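Local coordinates for BAT-2 beta-lactamase (Bacillus atrophaeus, PDB 6W5G), which probably hydrolyses the beta-lactam ring of penicillin-type antibiotics as a class D beta-lactamase, a family that relies on an active-site serine and a carboxylated lysine, at residues N82-L87 with K195-M200; H115-A120 with W127-M132; L145-Y150 with D186-K191. One frame throughout, in Å; residues are numbered along the deposited sequence.

Contact 1 of 3, residues N82-L87 with K195-M200. With EDO (1,2-ethanediol), chain G; EDO (1,2-ethanediol), chain D.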
loop_
_atom_site.group_PDB
_atom_site.type_symbol
_atom_site.label_atom_id
_atom_site.label_comp_id
_atom_site.label_asym_id
_atom_site.label_seq_id
_atom_site.Cartn_x
_atom_site.Cartn_y
_atom_site.Cartn_z
ATOM N N ASN A 82 7.808 1.405 -4.866
ATOM C CA ASN A 82 9.105 2.054 -4.714
ATOM C C ASN A 82 10.129 1.078 -4.143
ATOM O O ASN A 82 11.257 0.988 -4.640
ATOM C CB ASN A 82 8.953 3.297 -3.825
ATOM C CG ASN A 82 9.973 4.387 -4.126
ATOM O OD1 ASN A 82 10.802 4.273 -5.032
ATOM N ND2 ASN A 82 9.905 5.468 -3.359
ATOM N N ALA A 83 9.737 0.311 -3.121
ATOM C CA ALA A 83 10.650 -0.670 -2.536
ATOM C C ALA A 83 11.018 -1.759 -3.540
ATOM O O ALA A 83 12.181 -2.176 -3.615
ATOM C CB ALA A 83 10.034 -1.282 -1.275
ATOM N N LEU A 84 10.041 -2.245 -4.313
ATOM C CA LEU A 84 10.337 -3.266 -5.318
ATOM C C LEU A 84 11.360 -2.758 -6.324
ATOM O O LEU A 84 12.351 -3.440 -6.628
ATOM C CB LEU A 84 9.054 -3.670 -6.044
ATOM C CG LEU A 84 8.002 -4.439 -5.243
ATOM C CD1 LEU A 84 6.675 -4.432 -5.998
ATOM C CD2 LEU A 84 8.459 -5.858 -4.974
ATOM N N ILE A 85 11.139 -1.545 -6.835
ATOM C CA ILE A 85 12.035 -0.961 -7.827
ATOM C C ILE A 85 13.408 -0.701 -7.220
ATOM O O ILE A 85 14.439 -1.017 -7.822
ATOM C CB ILE A 85 11.415 0.322 -8.411
ATOM C CG1 ILE A 85 10.131 -0.001 -9.186
ATOM C CG2 ILE A 85 12.424 1.051 -9.306
ATOM C CD1 ILE A 85 9.237 1.208 -9.408
ATOM N N GLY A 86 13.437 -0.120 -6.017
ATOM C CA GLY A 86 14.712 0.194 -5.389
ATOM C C GLY A 86 15.559 -1.034 -5.112
ATOM O O GLY A 86 16.781 -1.017 -5.305
ATOM N N LEU A 87 14.927 -2.118 -4.654
ATOM C CA LEU A 87 15.669 -3.364 -4.497
ATOM C C LEU A 87 16.104 -3.914 -5.845
ATOM O O LEU A 87 17.246 -4.361 -5.999
ATOM C CB LEU A 87 14.822 -4.394 -3.763
ATOM C CG LEU A 87 14.603 -4.095 -2.284
ATOM C CD1 LEU A 87 13.482 -4.945 -1.749
ATOM C CD2 LEU A 87 15.881 -4.362 -1.504
ATOM N N LYS A 195 9.055 -11.454 -2.341
ATOM C CA LYS A 195 8.900 -12.033 -1.010
ATOM C C LYS A 195 9.349 -11.053 0.071
ATOM O O LYS A 195 8.676 -10.903 1.098
ATOM C CB LYS A 195 9.673 -13.349 -0.897
ATOM C CG LYS A 195 9.146 -14.493 -1.767
ATOM C CD LYS A 195 7.735 -14.932 -1.367
ATOM C CE LYS A 195 7.389 -16.336 -1.886
ATOM N NZ LYS A 195 7.404 -16.442 -3.382
ATOM N N THR A 196 10.482 -10.371 -0.145
ATOM C CA THR A 196 11.002 -9.430 0.846
ATOM C C THR A 196 10.035 -8.276 1.077
ATOM O O THR A 196 9.754 -7.903 2.225
ATOM C CB THR A 196 12.362 -8.898 0.388
ATOM O OG1 THR A 196 13.306 -9.973 0.361
ATOM C CG2 THR A 196 12.870 -7.801 1.332
ATOM N N VAL A 197 9.523 -7.684 -0.005
ATOM C CA VAL A 197 8.635 -6.538 0.143
ATOM C C VAL A 197 7.324 -6.963 0.788
ATOM O O VAL A 197 6.779 -6.255 1.641
ATOM C CB VAL A 197 8.430 -5.820 -1.207
ATOM C CG1 VAL A 197 7.341 -4.745 -1.080
ATOM C CG2 VAL A 197 9.756 -5.192 -1.672
ATOM N N LYS A 198 6.793 -8.128 0.400
ATOM C CA LYS A 198 5.595 -8.605 1.082
ATOM C C LYS A 198 5.843 -8.794 2.577
ATOM O O LYS A 198 5.015 -8.394 3.403
ATOM C CB LYS A 198 5.049 -9.865 0.403
ATOM C CG LYS A 198 4.349 -9.525 -0.929
ATOM C CD LYS A 198 3.691 -10.736 -1.587
ATOM C CE LYS A 198 4.713 -11.586 -2.332
ATOM N NZ LYS A 198 4.058 -12.750 -2.996
ATOM N N ARG A 199 6.995 -9.362 2.951
ATOM C CA ARG A 199 7.313 -9.516 4.371
ATOM C C ARG A 199 7.387 -8.160 5.069
ATOM O O ARG A 199 6.953 -8.019 6.227
ATOM C CB ARG A 199 8.636 -10.266 4.520
ATOM C CG ARG A 199 8.820 -10.990 5.821
ATOM C CD ARG A 199 9.891 -12.070 5.624
ATOM N NE ARG A 199 11.167 -11.507 5.172
ATOM C CZ ARG A 199 11.795 -11.867 4.055
ATOM N NH1 ARG A 199 11.264 -12.790 3.263
ATOM N NH2 ARG A 199 12.954 -11.301 3.724
ATOM N N MET A 200 7.937 -7.148 4.382
ATOM C CA MET A 200 8.001 -5.806 4.956
ATOM C C MET A 200 6.622 -5.218 5.211
ATOM O O MET A 200 6.495 -4.308 6.041
ATOM C CB MET A 200 8.755 -4.856 4.024
ATOM C CG MET A 200 10.267 -5.038 4.046
ATOM S SD MET A 200 11.072 -4.278 2.629
ATOM C CE MET A 200 10.164 -2.751 2.405
HETATM C C1 EDO G . 3.466 -14.144 1.064
HETATM O O1 EDO G . 4.574 -13.640 0.302
HETATM C C2 EDO G . 2.635 -15.058 0.174
HETATM O O2 EDO G . 2.513 -14.441 -1.114
HETATM C C1 EDO D . 15.442 -13.892 2.983
HETATM O O1 EDO D . 14.625 -13.117 2.099
HETATM C C2 EDO D . 16.852 -13.962 2.413
HETATM O O2 EDO D . 17.280 -12.643 2.057
#
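V197 drives its side chain into a groove formed by A83, L84 and L87, where two helices of the helical domain of the class D fold pack roughly antiparallel. The axes of segments 82-87 and 195-200 make an angle of 143° and approach to 9.8 Å. Helix 81-88 starts just after K79, the carboxylated lysine. Traced outward from the backbone, V197 first meets the neighbouring helix at CB, 3.8 Å from L84 CD2. With CG1 anti to the backbone N (chi1 172°), CG2 falls beside that N and points into the groove: L84 CD2 lies 3.6 Å from V197 CG2, L87 CD1 3.7 Å and A83 CB 3.9 Å. Valine suits this site because its beta-branch holds CG2 close to its own backbone and aimed at the other helix, touching all three residues at once, while the small A83 lets the chains approach. Further along, the flexible M200 bends at its last torsion and brings CE to 4.0 Å from A83 CB. T196 turns its methyl CG2 to L87, its hydroxyl being bonded to P192 O. On other sides of helix 191-200, K195 and K198 both form salt bridges with E185, and K198 NZ also donates to O2 of a 1,2-ethanediol at 3.0 Å.

Contact 2 of 3, residues H115-A120 with W127-M132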
loop_
_atom_site.group_PDB
_atom_site.type_symbol
_atom_site.label_atom_id
_atom_site.label_comp_id
_atom_site.label_asym_id
_atom_site.label_seq_id
_atom_site.Cartn_x
_atom_site.Cartn_y
_atom_site.Cartn_z
ATOM N N HIS A 115 16.868 4.851 9.889
ATOM C CA HIS A 115 15.849 3.939 9.379
ATOM C C HIS A 115 16.431 2.992 8.340
ATOM O O HIS A 115 17.487 3.245 7.755
ATOM C CB HIS A 115 14.635 4.698 8.805
ATOM C CG HIS A 115 13.616 5.027 9.845
ATOM N ND1 HIS A 115 12.750 4.081 10.353
ATOM C CD2 HIS A 115 13.368 6.173 10.524
ATOM C CE1 HIS A 115 12.000 4.636 11.288
ATOM N NE2 HIS A 115 12.353 5.904 11.409
ATOM N N THR A 116 15.705 1.902 8.099
ATOM C CA THR A 116 16.000 0.962 7.026
ATOM C C THR A 116 14.832 0.947 6.052
ATOM O O THR A 116 13.770 1.521 6.313
ATOM C CB THR A 116 16.203 -0.461 7.564
ATOM O OG1 THR A 116 14.972 -0.946 8.114
ATOM C CG2 THR A 116 17.287 -0.485 8.635
ATOM N N LEU A 117 15.028 0.275 4.915
ATOM C CA LEU A 117 13.933 0.166 3.957
ATOM C C LEU A 117 12.678 -0.399 4.620
ATOM O O LEU A 117 11.564 0.113 4.416
ATOM C CB LEU A 117 14.371 -0.699 2.774
ATOM C CG LEU A 117 13.340 -0.892 1.659
ATOM C CD1 LEU A 117 13.193 0.383 0.825
ATOM C CD2 LEU A 117 13.731 -2.091 0.799
ATOM N N GLY A 118 12.846 -1.433 5.449
ATOM C CA GLY A 118 11.703 -2.048 6.106
ATOM C C GLY A 118 11.100 -1.187 7.201
ATOM O O GLY A 118 9.876 -1.073 7.301
ATOM N N SER A 119 11.939 -0.594 8.059
ATOM C CA SER A 119 11.374 0.226 9.127
ATOM C C SER A 119 10.743 1.488 8.564
ATOM O O SER A 119 9.751 1.979 9.108
ATOM C CB SER A 119 12.424 0.570 10.190
ATOM O OG SER A 119 13.331 1.553 9.725
ATOM N N ALA A 120 11.287 2.009 7.463
ATOM C CA ALA A 120 10.702 3.199 6.859
ATOM C C ALA A 120 9.367 2.884 6.193
ATOM O O ALA A 120 8.496 3.757 6.106
ATOM C CB ALA A 120 11.681 3.838 5.871
ATOM N N TRP A 127 11.206 10.512 4.214
ATOM C CA TRP A 127 12.546 10.956 3.829
ATOM C C TRP A 127 13.417 9.807 3.355
ATOM O O TRP A 127 14.274 10.004 2.486
ATOM C CB TRP A 127 13.240 11.759 4.940
ATOM C CG TRP A 127 13.616 11.031 6.223
ATOM C CD1 TRP A 127 12.982 11.138 7.429
ATOM C CD2 TRP A 127 14.733 10.137 6.440
ATOM N NE1 TRP A 127 13.618 10.364 8.374
ATOM C CE2 TRP A 127 14.689 9.737 7.796
ATOM C CE3 TRP A 127 15.756 9.632 5.622
ATOM C CZ2 TRP A 127 15.630 8.866 8.353
ATOM C CZ3 TRP A 127 16.681 8.754 6.181
ATOM C CH2 TRP A 127 16.617 8.393 7.538
ATOM N N TYR A 128 13.234 8.614 3.922
ATOM C CA TYR A 128 14.016 7.469 3.479
ATOM C C TYR A 128 13.693 7.143 2.033
ATOM O O TYR A 128 14.596 6.962 1.202
ATOM C CB TYR A 128 13.748 6.257 4.384
ATOM C CG TYR A 128 14.593 5.051 4.034
ATOM C CD1 TYR A 128 14.353 4.318 2.871
ATOM C CD2 TYR A 128 15.636 4.639 4.865
ATOM C CE1 TYR A 128 15.135 3.248 2.529
ATOM C CE2 TYR A 128 16.420 3.556 4.539
ATOM C CZ TYR A 128 16.162 2.860 3.362
ATOM O OH TYR A 128 16.926 1.784 2.994
ATOM N N TYR A 129 12.398 7.076 1.714
ATOM C CA TYR A 129 11.986 6.695 0.369
ATOM C C TYR A 129 12.275 7.799 -0.647
ATOM O O TYR A 129 12.484 7.503 -1.831
ATOM C CB TYR A 129 10.518 6.230 0.379
ATOM C CG TYR A 129 10.394 4.785 0.833
ATOM C CD1 TYR A 129 10.688 4.417 2.151
ATOM C CD2 TYR A 129 10.025 3.784 -0.061
ATOM C CE1 TYR A 129 10.609 3.089 2.562
ATOM C CE2 TYR A 129 9.934 2.452 0.342
ATOM C CZ TYR A 129 10.223 2.115 1.651
ATOM O OH TYR A 129 10.137 0.798 2.027
ATOM N N GLN A 130 12.315 9.064 -0.207
ATOM C CA GLN A 130 12.756 10.146 -1.086
ATOM C C GLN A 130 14.229 9.989 -1.449
ATOM O O GLN A 130 14.611 10.165 -2.611
ATOM C CB GLN A 130 12.524 11.502 -0.424
ATOM C CG GLN A 130 11.053 11.873 -0.260
ATOM C CD GLN A 130 10.870 13.206 0.438
ATOM O OE1 GLN A 130 11.412 13.429 1.524
ATOM N NE2 GLN A 130 10.111 14.104 -0.185
ATOM N N ALA A 131 15.074 9.666 -0.466
ATOM C CA ALA A 131 16.476 9.411 -0.769
ATOM C C ALA A 131 16.622 8.257 -1.756
ATOM O O ALA A 131 17.383 8.350 -2.726
ATOM C CB ALA A 131 17.248 9.137 0.526
ATOM N N MET A 132 15.874 7.172 -1.542
ATOM C CA MET A 132 15.939 6.036 -2.458
ATOM C C MET A 132 15.453 6.413 -3.853
ATOM O O MET A 132 16.062 6.024 -4.860
ATOM C CB MET A 132 15.115 4.879 -1.906
ATOM C CG MET A 132 15.204 3.646 -2.773
ATOM S SD MET A 132 14.282 2.264 -2.091
ATOM C CE MET A 132 12.598 2.861 -2.270
#
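Y128 and Y129 diverge at their first torsion to grip the start of helix 117-122: CG of Y128 stands opposite the backbone N (chi1 -176°), whereas that of Y129 lies beside it (chi1 -81°). The start they grip is a capping box. S119 N donates to T116 OG1 at 3.1 Å and T116 N to S119 OG at 2.9 Å, so the short side chains close the first turn; H115 ND1 shares a further bond with S119 OG. The Y128 ring slides under this turn, with T116 C over one face and H115 O at the edge, 3.4 Å from Y128 CE2. Its hydroxyl is bonded to D97 O, and K99 makes a cation-pi contact with the ring. Y129 uses its phenol differently: OH donates to L117 O at 2.9 Å, tilted 35° from the carbonyl plane, a tyrosine's length being what brings a buried donor to that backbone oxygen. The L117 side chain crosses the same phenol at about a right angle, CD1 being 3.5 Å from Y129 CZ and 3.6 Å from M132 SD. A120, small enough for close approach, meets the Y129 ring at its edge and sets CB 3.5 Å from Y128 CB. Finally, W127, whose NE1 is bonded to W111 O, brings CZ2 to the edge of the imidazole, 4.1 Å from H115 CD2.

Contact 3 of 3, residues L145-Y150 with D186-K191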
loop_
_atom_site.group_PDB
_atom_site.type_symbol
_atom_site.label_atom_id
_atom_site.label_comp_id
_atom_site.label_asym_id
_atom_site.label_seq_id
_atom_site.Cartn_x
_atom_site.Cartn_y
_atom_site.Cartn_z
ATOM N N LEU A 145 7.657 2.204 -13.838
ATOM C CA LEU A 145 6.224 2.447 -13.686
ATOM C C LEU A 145 5.481 2.165 -14.982
ATOM O O LEU A 145 4.313 1.769 -14.954
ATOM C CB LEU A 145 5.947 3.874 -13.200
ATOM C CG LEU A 145 6.420 4.173 -11.768
ATOM C CD1 LEU A 145 5.941 5.537 -11.275
ATOM C CD2 LEU A 145 6.000 3.080 -10.785
ATOM N N HIS A 146 6.137 2.361 -16.122
ATOM C CA HIS A 146 5.518 1.970 -17.380
ATOM C C HIS A 146 5.457 0.456 -17.495
ATOM O O HIS A 146 4.452 -0.101 -17.952
ATOM C CB HIS A 146 6.303 2.553 -18.553
ATOM C CG HIS A 146 5.645 2.336 -19.881
ATOM N ND1 HIS A 146 4.403 2.853 -20.185
ATOM C CD2 HIS A 146 6.044 1.648 -20.977
ATOM C CE1 HIS A 146 4.070 2.497 -21.414
ATOM N NE2 HIS A 146 5.050 1.766 -21.916
ATOM N N ARG A 147 6.527 -0.225 -17.085
ATOM C CA ARG A 147 6.572 -1.673 -17.207
ATOM C C ARG A 147 5.484 -2.336 -16.372
ATOM O O ARG A 147 4.893 -3.340 -16.793
ATOM C CB ARG A 147 7.950 -2.170 -16.798
ATOM C CG ARG A 147 8.229 -3.553 -17.231
ATOM C CD ARG A 147 9.703 -3.816 -17.134
ATOM N NE ARG A 147 9.981 -5.212 -17.385
ATOM C CZ ARG A 147 11.129 -5.788 -17.064
ATOM N NH1 ARG A 147 12.082 -5.064 -16.497
ATOM N NH2 ARG A 147 11.323 -7.069 -17.325
ATOM N N ILE A 148 5.185 -1.780 -15.195
ATOM C CA ILE A 148 4.149 -2.339 -14.335
ATOM C C ILE A 148 2.809 -1.632 -14.484
ATOM O O ILE A 148 1.860 -1.980 -13.773
ATOM C CB ILE A 148 4.588 -2.426 -12.858
ATOM C CG1 ILE A 148 4.742 -1.029 -12.245
ATOM C CG2 ILE A 148 5.891 -3.220 -12.738
ATOM C CD1 ILE A 148 4.830 -1.042 -10.708
ATOM N N SER A 149 2.700 -0.666 -15.393
ATOM C CA SER A 149 1.449 0.042 -15.674
ATOM C C SER A 149 0.798 0.576 -14.395
ATOM O O SER A 149 -0.340 0.244 -14.059
ATOM C CB SER A 149 0.474 -0.845 -16.462
ATOM O OG SER A 149 1.045 -1.286 -17.681
ATOM N N TYR A 150 1.541 1.423 -13.683
ATOM C CA TYR A 150 1.100 1.924 -12.378
ATOM C C TYR A 150 0.358 3.247 -12.556
ATOM O O TYR A 150 0.970 4.315 -12.644
ATOM C CB TYR A 150 2.287 2.075 -11.435
ATOM C CG TYR A 150 1.904 2.297 -9.984
ATOM C CD1 TYR A 150 1.710 3.586 -9.482
ATOM C CD2 TYR A 150 1.739 1.221 -9.112
ATOM C CE1 TYR A 150 1.361 3.795 -8.151
ATOM C CE2 TYR A 150 1.395 1.421 -7.779
ATOM C CZ TYR A 150 1.205 2.709 -7.306
ATOM O OH TYR A 150 0.866 2.926 -5.983
ATOM N N ASP A 186 2.955 -12.045 -10.269
ATOM C CA ASP A 186 2.799 -11.730 -11.687
ATOM C C ASP A 186 3.263 -10.296 -11.945
ATOM O O ASP A 186 2.514 -9.445 -12.425
ATOM C CB ASP A 186 1.340 -11.901 -12.100
ATOM C CG ASP A 186 0.876 -13.344 -12.055
ATOM O OD1 ASP A 186 1.703 -14.255 -12.290
ATOM O OD2 ASP A 186 -0.329 -13.564 -11.791
ATOM N N LEU A 187 4.510 -10.030 -11.581
ATOM C CA LEU A 187 5.182 -8.768 -11.845
ATOM C C LEU A 187 6.583 -9.093 -12.326
ATOM O O LEU A 187 7.122 -10.159 -12.007
ATOM C CB LEU A 187 5.295 -7.920 -10.570
ATOM C CG LEU A 187 4.003 -7.319 -10.022
ATOM C CD1 LEU A 187 4.258 -6.670 -8.670
ATOM C CD2 LEU A 187 3.374 -6.327 -11.003
ATOM N N PRO A 188 7.213 -8.186 -13.070
ATOM C CA PRO A 188 8.557 -8.470 -13.597
ATOM C C PRO A 188 9.692 -8.178 -12.625
ATOM O O PRO A 188 10.704 -7.585 -13.009
ATOM C CB PRO A 188 8.643 -7.571 -14.835
ATOM C CG PRO A 188 7.742 -6.433 -14.536
ATOM C CD PRO A 188 6.661 -6.925 -13.591
ATOM N N PHE A 189 9.549 -8.589 -11.371
ATOM C CA PHE A 189 10.615 -8.487 -10.384
ATOM C C PHE A 189 11.108 -9.884 -10.028
ATOM O O PHE A 189 10.393 -10.875 -10.202
ATOM C CB PHE A 189 10.114 -7.795 -9.105
ATOM C CG PHE A 189 9.672 -6.374 -9.322
ATOM C CD1 PHE A 189 10.603 -5.368 -9.532
ATOM C CD2 PHE A 189 8.320 -6.044 -9.312
ATOM C CE1 PHE A 189 10.200 -4.055 -9.729
ATOM C CE2 PHE A 189 7.908 -4.741 -9.515
ATOM C CZ PHE A 189 8.854 -3.741 -9.734
ATOM N N ASP A 190 12.341 -9.952 -9.520
ATOM C CA ASP A 190 12.843 -11.203 -8.963
ATOM C C ASP A 190 11.906 -11.670 -7.855
ATOM O O ASP A 190 11.437 -10.870 -7.038
ATOM C CB ASP A 190 14.242 -11.009 -8.362
ATOM C CG ASP A 190 15.298 -10.636 -9.391
ATOM O OD1 ASP A 190 15.098 -10.882 -10.591
ATOM O OD2 ASP A 190 16.365 -10.118 -8.972
ATOM N N LYS A 191 11.624 -12.971 -7.833
ATOM C CA LYS A 191 10.737 -13.502 -6.800
ATOM C C LYS A 191 11.217 -13.220 -5.380
ATOM O O LYS A 191 10.379 -12.834 -4.543
ATOM C CB LYS A 191 10.461 -14.995 -7.030
ATOM C CG LYS A 191 9.589 -15.273 -8.257
ATOM C CD LYS A 191 9.479 -16.770 -8.558
ATOM C CE LYS A 191 8.559 -17.485 -7.570
ATOM N NZ LYS A 191 7.135 -17.007 -7.618
#
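I148 and P188 meet where two turns face each other: helix 138-147 ends in a Schellman motif, with positive phi at S149 (51°) and Y150 N bonded to L145 O at 3.1 Å, while P188 is the centre of an inverse gamma turn closed by a weak bond from F189 N to L187 O. I148 makes its contacts through one methyl. With CG1 between the backbone N and the carbonyl carbon (chi1 68°), CG2 faces the loop and lies 3.9 Å from P188 CD, 4.1 Å from F189 CE2 and 4.4 Å from L187 CD2. Such a branched apolar residue packs the end of the helix on the three apolar residues L187, P188 and F189. Both pieces belong to the helical domain of the class D fold: the end of helix 138-147 and the link between helices 172-184 and 191-200. At the exposed border R147 stretches out from CG to NE and runs past the proline ring; P188 CB sits over one face of the guanidinium, toward its rim, 3.7 Å from R147 NH2. Arginine serves here because its long stem and flat end can both pack on an apolar ring at the surface. The buried F189 ring also stacks with W144, and D190 N is bonded to Q88 OE1.

Reading from the N terminus, helix 81-88 supplies the first half of contact 1. Contact 2 comes next and closes a short connection between helices 117-122 and 126-136. Contact 3 opens at the end of helix 138-147 and closes after helix 172-184, following contact 2 in series. The partner of helix 81-88, helix 191-200, comes last in the chain, so the long loop of contact 1 encloses the other two. Contacts 2 and 3 lie apart, their centres about 21 Å from each other, but each touches contact 1: N82 packs on Y129 and M132, L84 on F189. Helix 81-88 therefore touches both, tying together the two parts of the helical domain.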